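PDB 4H5G: amino acid ABC superfamily ATP binding cassette transporter, binding protein from Streptococcus pneumoniae, which binds L-arginine and probably delivers it to a membrane-bound ABC transporter for uptake into the cell. Local coordinates for residues A[125-130]-A[148-153]; A[2-7]-A[208-213]. All blocks are in the same frame, centred on the assembly; numbering follows the deposited sequence.

Contact 1 (A[125-130]-A[148-153]); sequences NIAAQK and TSLTNM. With ARG (arginine), chain L; SO4 (sulfate ion), chain C.
Strand 125-129 and strand 146-150 are the parallel partners of a beta-alpha-beta unit in a type II periplasmic binding protein fold, and Ala127, Ala128 and Gln129 face Thr148, Ser149 and Leu150 across it. Three backbone bonds pair the strands in turn: Thr148 N to Ile126 O, Ala128 N to Thr148 O, and Leu150 N to Ala128 O. Lys130 N extends the series to Leu150 O at 2.9 Å. On one face Ala127 CB meets Leu150 CD1 at 4.2 Å.

Side chains join in at the strands' C-terminal ends. Gln129 has CG anti to its backbone nitrogen (chi1 -177°) and an extended chain, which carries its amide over the turn after Leu150. There NE2 donates to Thr151 O at 3.0 Å, nearly straight at 171° and in the plane of the amide. OE1 accepts from NH2 of the bound arginine, also at 3.0 Å. The NE2 bond thus helps fix the amide's rotation, with OE1 turned to the ligand. Met153 CE packs against Gln129 CB at 4.1 Å.

The extended Lys130 side chain runs across the end of strand 146-150. Its CG lies 3.8 Å from Ser149 CB, and its NZ makes a weak bond to a sulfate, probably from the crystallisation liquor. Thr151 grips the same ion twice, through N and through OG1, the latter 2.7 Å from sulfate O4.

Asp21 accepts from Met153 N and, weakly, from Gln129 NE2, and it also binds the arginine. Asn152 is the N-cap of helix 153-162, its OD1 bonding weakly to Gly154 N and Glu155 N in this conformer. Ala156 and Glu159 of that helix touch Leu150. Strand 146-150 is the outermost on this side of the five-stranded mixed sheet, while strand 125-129 has strand 167-171 as its other neighbour.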
ATOM      1  N   ASN A 125      18.700   2.542 -13.661  1.00 26.57           N
ATOM      2  CA  ASN A 125      18.647   2.852 -12.238  1.00 24.37           C
ATOM      3  C   ASN A 125      17.231   2.642 -11.735  1.00 22.75           C
ATOM      4  O   ASN A 125      16.323   3.391 -12.090  1.00 22.05           O
ATOM      5  CB  ASN A 125      19.080   4.299 -11.983  1.00 27.32           C
ATOM      6  CG  ASN A 125      20.514   4.538 -12.360  1.00 33.98           C
ATOM      7  OD1 ASN A 125      21.344   3.643 -12.246  1.00 31.23           O
ATOM      8  ND2 ASN A 125      20.817   5.751 -12.834  1.00 31.61           N
ATOM      9  N   ILE A 126      17.040   1.607 -10.920  1.00 21.75           N
ATOM     10  CA  ILE A 126      15.715   1.261 -10.425  1.00 19.68           C
ATOM     11  C   ILE A 126      15.605   1.682  -8.964  1.00 21.37           C
ATOM     12  O   ILE A 126      16.568   1.548  -8.201  1.00 23.25           O
ATOM     13  CB  ILE A 126      15.456  -0.257 -10.570  1.00 21.64           C
ATOM     14  CG1 ILE A 126      15.600  -0.681 -12.040  1.00 24.55           C
ATOM     15  CG2 ILE A 126      14.069  -0.641 -10.030  1.00 21.92           C
ATOM     16  CD1 ILE A 126      15.308  -2.164 -12.285  1.00 28.86           C
ATOM     17  N   ALA A 127      14.444   2.217  -8.593  1.00 20.78           N
ATOM     18  CA  ALA A 127      14.141   2.523  -7.193  1.00 19.84           C
ATOM     19  C   ALA A 127      12.963   1.669  -6.714  1.00 20.37           C
ATOM     20  O   ALA A 127      12.056   1.343  -7.483  1.00 19.02           O
ATOM     21  CB  ALA A 127      13.830   4.003  -7.028  1.00 20.69           C
ATOM     22  N   ALA A 128      12.977   1.304  -5.435  1.00 19.66           N
ATOM     23  CA  ALA A 128      11.827   0.632  -4.824  1.00 20.49           C
ATOM     24  C   ALA A 128      11.788   1.007  -3.354  1.00 20.45           C
ATOM     25  O   ALA A 128      12.755   1.553  -2.829  1.00 20.06           O
ATOM     26  CB  ALA A 128      11.924  -0.866  -4.992  1.00 18.90           C
ATOM     27  N   GLN A 129      10.680   0.700  -2.692  1.00 20.06           N
ATOM     28  CA  GLN A 129      10.486   1.135  -1.306  1.00 17.83           C
ATOM     29  C   GLN A 129      11.056   0.115  -0.327  1.00 20.03           C
ATOM     30  O   GLN A 129      10.834  -1.086  -0.471  1.00 20.72           O
ATOM     31  CB  GLN A 129       8.996   1.351  -1.038  1.00 20.26           C
ATOM     32  CG  GLN A 129       8.670   1.884   0.345  1.00 19.06           C
ATOM     33  CD  GLN A 129       7.273   2.467   0.406  1.00 18.43           C
ATOM     34  OE1 GLN A 129       6.335   1.946  -0.212  1.00 18.79           O
ATOM     35  NE2 GLN A 129       7.125   3.564   1.152  1.00 19.65           N
ATOM     36  N   LYS A 130      11.793   0.595   0.675  1.00 19.15           N
ATOM     37  CA  LYS A 130      12.382  -0.284   1.692  1.00 17.77           C
ATOM     38  C   LYS A 130      11.321  -1.103   2.382  1.00 19.51           C
ATOM     39  O   LYS A 130      10.289  -0.566   2.779  1.00 18.76           O
ATOM     40  CB  LYS A 130      13.088   0.547   2.776  1.00 19.70           C
ATOM     41  CG  LYS A 130      14.382   1.195   2.316  1.00 28.83           C
ATOM     42  CD  LYS A 130      15.082   1.952   3.451  1.00 32.98           C
ATOM     43  CE  LYS A 130      16.416   2.516   2.967  1.00 43.87           C
ATOM     44  NZ  LYS A 130      17.163   3.267   4.015  1.00 51.35           N
ATOM     45  N   THR A 148      18.133   1.322  -5.937  1.00 24.11           N
ATOM     46  CA  THR A 148      18.160   2.271  -4.826  1.00 26.80           C
ATOM     47  C   THR A 148      16.913   2.024  -3.985  1.00 25.83           C
ATOM     48  O   THR A 148      15.800   2.177  -4.472  1.00 23.18           O
ATOM     49  CB  THR A 148      18.144   3.727  -5.329  1.00 29.33           C
ATOM     50  OG1 THR A 148      19.313   3.972  -6.130  1.00 26.26           O
ATOM     51  CG2 THR A 148      18.120   4.708  -4.155  1.00 31.62           C
ATOM     52  N   SER A 149      17.090   1.637  -2.724  1.00 20.06           N
ATOM     53  CA  SER A 149      15.933   1.420  -1.854  1.00 21.10           C
ATOM     54  C   SER A 149      15.681   2.699  -1.071  1.00 22.97           C
ATOM     55  O   SER A 149      16.595   3.234  -0.447  1.00 28.47           O
ATOM     56  CB  SER A 149      16.178   0.251  -0.895  1.00 27.73           C
ATOM     57  OG  SER A 149      16.299  -0.974  -1.586  1.00 26.29           O
ATOM     58  N   LEU A 150      14.450   3.190  -1.107  1.00 20.61           N
ATOM     59  CA  LEU A 150      14.117   4.444  -0.438  1.00 21.62           C
ATOM     60  C   LEU A 150      13.002   4.227   0.560  1.00 20.40           C
ATOM     61  O   LEU A 150      12.108   3.427   0.333  1.00 20.08           O
ATOM     62  CB  LEU A 150      13.706   5.483  -1.481  1.00 22.81           C
ATOM     63  CG  LEU A 150      14.892   5.818  -2.391  1.00 24.03           C
ATOM     64  CD1 LEU A 150      14.417   6.448  -3.685  1.00 27.58           C
ATOM     65  CD2 LEU A 150      15.863   6.737  -1.672  1.00 27.95           C
ATOM     66  N   THR A 151      13.045   4.946   1.673  1.00 21.90           N
ATOM     67  CA  THR A 151      12.026   4.761   2.708  1.00 20.24           C
ATOM     68  C   THR A 151      10.631   5.210   2.262  1.00 25.63           C
ATOM     69  O   THR A 151       9.652   4.510   2.485  1.00 20.19           O
ATOM     70  CB  THR A 151      12.419   5.531   3.981  1.00 26.27           C
ATOM     71  OG1 THR A 151      13.687   5.054   4.452  1.00 23.66           O
ATOM     72  CG2 THR A 151      11.390   5.331   5.063  1.00 27.09           C
ATOM     73  N   ASN A 152      10.551   6.381   1.634  1.00 21.57           N
ATOM     74  CA  ASN A 152       9.286   7.042   1.267  0.50 21.18           C
ATOM     75  C   ASN A 152       9.043   6.951  -0.240  1.00 21.41           C
ATOM     76  O   ASN A 152       9.942   7.269  -1.021  1.00 20.52           O
ATOM     77  CB  ASN A 152       9.364   8.525   1.677  0.50 22.51           C
ATOM     78  CG  ASN A 152       8.035   9.272   1.539  0.50 30.91           C
ATOM     79  OD1 ASN A 152       7.639   9.705   0.446  0.50 25.18           O
ATOM     80  ND2 ASN A 152       7.364   9.463   2.662  0.50 34.84           N
ATOM     81  N   MET A 153       7.845   6.543  -0.657  1.00 19.75           N
ATOM     82  CA  MET A 153       7.547   6.417  -2.092  1.00 21.26           C
ATOM     83  C   MET A 153       7.587   7.754  -2.823  1.00 23.92           C
ATOM     84  O   MET A 153       7.991   7.813  -3.985  1.00 22.52           O
ATOM     85  CB  MET A 153       6.201   5.715  -2.335  1.00 19.40           C
ATOM     86  CG  MET A 153       5.858   5.562  -3.829  1.00 22.88           C
ATOM     87  SD  MET A 153       7.148   4.700  -4.767  1.00 24.40           S
ATOM     88  CE  MET A 153       6.969   3.053  -4.104  1.00 18.65           C
TER
HETATM   89  N   ARG L 310       2.282  -3.992  -1.456  1.00 15.67           N
HETATM   90  CA  ARG L 310       3.689  -3.770  -1.091  1.00 19.70           C
HETATM   91  C   ARG L 310       4.049  -4.511   0.177  1.00 24.60           C
HETATM   92  O   ARG L 310       3.183  -4.923   0.965  1.00 19.19           O
HETATM   93  CB  ARG L 310       3.987  -2.272  -0.922  1.00 18.41           C
HETATM   94  CG  ARG L 310       3.024  -1.529  -0.001  1.00 16.94           C
HETATM   95  CD  ARG L 310       3.514  -0.102   0.289  1.00 18.91           C
HETATM   96  NE  ARG L 310       2.511   0.676   1.030  1.00 17.27           N
HETATM   97  CZ  ARG L 310       2.641   1.953   1.377  1.00 21.47           C
HETATM   98  NH1 ARG L 310       1.664   2.570   2.041  1.00 17.58           N
HETATM   99  NH2 ARG L 310       3.749   2.612   1.056  1.00 17.60           N
HETATM  100  OXT ARG L 310       5.235  -4.724   0.443  1.00 17.55           O
HETATM  101  S   SO4 C 301      16.244   7.071   2.935  1.00 67.79           S
HETATM  102  O1  SO4 C 301      15.244   6.682   1.951  1.00 40.15           O
HETATM  103  O2  SO4 C 301      17.497   6.366   2.662  1.00 73.29           O
HETATM  104  O3  SO4 C 301      16.453   8.515   2.838  1.00 72.56           O
HETATM  105  O4  SO4 C 301      15.782   6.722   4.282  1.00 66.15           O
HETATM  106  O   HOH W   1      19.422   2.995  -8.777  1.00 33.51           O
HETATM  107  O   HOH W   2       9.613   2.071   3.829  1.00 21.85           O

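Contact 2 (A[2-7]-A[208-213]); sequences QSAVEA and SDDLKE
Asp210 has CG between its backbone nitrogen and its carbonyl carbon (chi1 60°), a torsion that brings its carboxylate to the first turn of helix 4-11. In Val5, CG2 stands anti to the carbonyl carbon while CG1 is anti to the backbone nitrogen. CG2 is the branch that meets helix 209-225.

The direct polar link is Val5 N to Asp210 OD2, 2.9 Å long and nearly straight at 172°. The donor lies above the carboxylate plane, 37° out of it. Ala4 N is also close to OD2, but its angle is too poor for a bond. Ala4 N donates instead to a water that also lies within hydrogen-bonding distance of Asp210 OD1 and Gln2 O. A second water donates to OD2 and is hydrogen-bonded to Ser3 OG. The backbone NH groups at this helix start and the helix dipole would probably favour the charged form of Asp210.

Two apolar contacts lie beside the carboxylate. Ala4 CB points toward the other helix and sits 4.0 Å from Leu211 CB. Val5 CG2 makes a looser one with Leu211 CB at 4.3 Å. Val5 CG2 also packs on the carboxylate, 3.5 Å from Asp210 OD2. The Val5 and Asp210 side chains run antiparallel alongside each other. Val5 and Leu211 both also touch Leu52 of helix 40-52, so the three helices meet here. Leu211 packs on Leu204 of strand 203-205 as well.

Ser3 is the N-cap of helix 4-11, and its OG accepts from Glu6 N at 3.2 Å. Together, the serine cap and the aspartate from a second helix occupy NH groups of the first turn. This is N-terminal helix capping, with an added tertiary partner, at the surface of the fold.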
ATOM      1  N   GLN A   2      -6.982 -10.442  26.799  1.00 95.62           N
ATOM      2  CA  GLN A   2      -6.873 -11.393  25.699  1.00 88.53           C
ATOM      3  C   GLN A   2      -7.915 -11.102  24.629  1.00 72.19           C
ATOM      4  O   GLN A   2      -7.784 -11.546  23.489  1.00 72.57           O
ATOM      5  CB  GLN A   2      -7.018 -12.832  26.207  1.00 89.10           C
ATOM      6  CG  GLN A   2      -7.836 -12.983  27.489  1.00 91.62           C
ATOM      7  CD  GLN A   2      -6.978 -12.950  28.747  1.00 92.86           C
ATOM      8  OE1 GLN A   2      -7.299 -13.589  29.749  1.00 91.92           O
ATOM      9  NE2 GLN A   2      -5.881 -12.202  28.698  1.00 93.02           N
ATOM     10  N   SER A   3      -8.948 -10.352  25.001  1.00 58.42           N
ATOM     11  CA  SER A   3     -10.038 -10.039  24.080  1.00 47.84           C
ATOM     12  C   SER A   3      -9.781  -8.752  23.304  1.00 32.61           C
ATOM     13  O   SER A   3      -9.996  -7.652  23.823  1.00 36.50           O
ATOM     14  CB  SER A   3     -11.360  -9.927  24.844  1.00 54.82           C
ATOM     15  OG  SER A   3     -12.397  -9.513  23.973  1.00 52.44           O
ATOM     16  N   ALA A   4      -9.331  -8.890  22.063  1.00 29.03           N
ATOM     17  CA  ALA A   4      -9.043  -7.732  21.227  1.00 21.43           C
ATOM     18  C   ALA A   4     -10.296  -6.874  21.031  1.00 26.05           C
ATOM     19  O   ALA A   4     -10.238  -5.654  21.180  1.00 25.08           O
ATOM     20  CB  ALA A   4      -8.452  -8.165  19.884  1.00 38.68           C
ATOM     21  N   VAL A   5     -11.429  -7.495  20.706  1.00 24.12           N
ATOM     22  CA  VAL A   5     -12.652  -6.705  20.465  1.00 21.24           C
ATOM     23  C   VAL A   5     -13.078  -5.908  21.711  1.00 20.48           C
ATOM     24  O   VAL A   5     -13.348  -4.708  21.615  1.00 23.61           O
ATOM     25  CB  VAL A   5     -13.817  -7.560  19.889  1.00 22.80           C
ATOM     26  CG1 VAL A   5     -15.134  -6.786  19.914  1.00 19.58           C
ATOM     27  CG2 VAL A   5     -13.494  -8.011  18.449  1.00 19.72           C
ATOM     28  N   GLU A   6     -13.113  -6.557  22.873  1.00 22.44           N
ATOM     29  CA  GLU A   6     -13.505  -5.859  24.104  1.00 24.85           C
ATOM     30  C   GLU A   6     -12.511  -4.753  24.463  1.00 23.78           C
ATOM     31  O   GLU A   6     -12.899  -3.694  24.975  1.00 23.26           O
ATOM     32  CB  GLU A   6     -13.631  -6.838  25.281  1.00 33.72           C
ATOM     33  CG  GLU A   6     -14.702  -7.900  25.113  1.00 40.49           C
ATOM     34  CD  GLU A   6     -15.981  -7.592  25.883  1.00 50.01           C
ATOM     35  OE1 GLU A   6     -16.168  -6.428  26.305  1.00 50.18           O
ATOM     36  OE2 GLU A   6     -16.795  -8.524  26.071  1.00 43.87           O
ATOM     37  N   ALA A   7     -11.226  -5.004  24.214  1.00 22.88           N
ATOM     38  CA  ALA A   7     -10.183  -4.024  24.550  1.00 26.68           C
ATOM     39  C   ALA A   7     -10.328  -2.792  23.662  1.00 23.39           C
ATOM     40  O   ALA A   7     -10.176  -1.660  24.123  1.00 24.29           O
ATOM     41  CB  ALA A   7      -8.800  -4.630  24.403  1.00 28.59           C
ATOM     42  N   SER A 208      -5.625 -13.151  17.169  1.00 21.51           N
ATOM     43  CA  SER A 208      -6.619 -12.090  17.247  1.00 23.41           C
ATOM     44  C   SER A 208      -7.863 -12.511  16.474  1.00 21.60           C
ATOM     45  O   SER A 208      -8.447 -11.704  15.738  1.00 21.05           O
ATOM     46  CB  SER A 208      -6.059 -10.783  16.669  1.00 31.16           C
ATOM     47  OG  SER A 208      -4.857 -10.393  17.313  1.00 35.47           O
ATOM     48  N   ASP A 209      -8.262 -13.774  16.626  1.00 20.80           N
ATOM     49  CA  ASP A 209      -9.353 -14.327  15.807  1.00 19.28           C
ATOM     50  C   ASP A 209     -10.671 -13.585  15.926  1.00 20.65           C
ATOM     51  O   ASP A 209     -11.415 -13.473  14.945  1.00 21.30           O
ATOM     52  CB  ASP A 209      -9.583 -15.809  16.127  1.00 22.77           C
ATOM     53  CG  ASP A 209      -8.428 -16.697  15.676  1.00 44.41           C
ATOM     54  OD1 ASP A 209      -7.534 -16.205  14.965  1.00 47.36           O
ATOM     55  OD2 ASP A 209      -8.430 -17.895  16.029  1.00 45.25           O
ATOM     56  N   ASP A 210     -10.972 -13.079  17.118  1.00 18.57           N
ATOM     57  CA  ASP A 210     -12.219 -12.343  17.299  1.00 18.50           C
ATOM     58  C   ASP A 210     -12.240 -11.061  16.458  1.00 19.54           C
ATOM     59  O   ASP A 210     -13.224 -10.766  15.763  1.00 19.87           O
ATOM     60  CB  ASP A 210     -12.479 -12.043  18.788  1.00 22.09           C
ATOM     61  CG  ASP A 210     -11.382 -11.202  19.428  1.00 28.80           C
ATOM     62  OD1 ASP A 210     -10.196 -11.345  19.045  1.00 23.14           O
ATOM     63  OD2 ASP A 210     -11.712 -10.397  20.325  1.00 24.08           O
ATOM     64  N   LEU A 211     -11.148 -10.308  16.491  1.00 19.89           N
ATOM     65  CA  LEU A 211     -11.064  -9.088  15.680  1.00 17.58           C
ATOM     66  C   LEU A 211     -10.977  -9.427  14.195  1.00 20.27           C
ATOM     67  O   LEU A 211     -11.591  -8.762  13.362  1.00 19.07           O
ATOM     68  CB  LEU A 211      -9.862  -8.235  16.130  1.00 19.47           C
ATOM     69  CG  LEU A 211      -9.590  -6.942  15.358  1.00 19.56           C
ATOM     70  CD1 LEU A 211     -10.800  -6.008  15.417  1.00 18.04           C
ATOM     71  CD2 LEU A 211      -8.344  -6.243  15.908  1.00 21.22           C
ATOM     72  N   LYS A 212     -10.243 -10.480  13.855  1.00 18.04           N
ATOM     73  CA  LYS A 212     -10.152 -10.899  12.446  1.00 16.56           C
ATOM     74  C   LYS A 212     -11.532 -11.195  11.850  1.00 20.31           C
ATOM     75  O   LYS A 212     -11.803 -10.847  10.695  1.00 18.97           O
ATOM     76  CB  LYS A 212      -9.226 -12.118  12.286  1.00 18.49           C
ATOM     77  CG  LYS A 212      -9.154 -12.663  10.830  1.00 21.16           C
ATOM     78  CD  LYS A 212      -8.063 -13.733  10.651  1.00 28.14           C
ATOM     79  CE  LYS A 212      -8.456 -14.771   9.577  1.00 33.51           C
ATOM     80  NZ  LYS A 212      -8.640 -14.185   8.194  1.00 26.30           N
ATOM     81  N   GLU A 213     -12.407 -11.819  12.640  1.00 19.62           N
ATOM     82  CA  GLU A 213     -13.766 -12.130  12.172  1.00 21.53           C
ATOM     83  C   GLU A 213     -14.528 -10.872  11.802  1.00 22.68           C
ATOM     84  O   GLU A 213     -15.261 -10.839  10.799  1.00 18.50           O
ATOM     85  CB  GLU A 213     -14.562 -12.925  13.230  1.00 17.41           C
ATOM     86  CG  GLU A 213     -14.082 -14.364  13.430  1.00 21.10           C
ATOM     87  CD  GLU A 213     -15.053 -15.208  14.216  1.00 27.65           C
ATOM     88  OE1 GLU A 213     -16.167 -14.719  14.529  1.00 25.06           O
ATOM     89  OE2 GLU A 213     -14.695 -16.371  14.517  1.00 26.31           O
TER
HETATM   90  O   HOH W   3      -8.394 -11.480  20.983  1.00 42.32           O
HETATM   91  O   HOH W   4     -13.601 -11.005  21.955  1.00 30.44           O

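How the contacts relate
Contact 1 and contact 2 lie on opposite sides of the centre of the chain. Their centres are 35 Å apart and their nearest atoms about 23 Å, so they do not touch. Along the chain, 2-7 comes first, then both segments of contact 1, and 208-213 last. Contact 1 is local, with 17 residues between its segments, and belongs to the five-stranded sheet at the arginine pocket. Contact 2 brings together helices 4-11 and 209-225 across 200 intervening residues, away from that sheet. One contact thus helps form the binding site, while the other joins the start of the chain to a late helix at the surface.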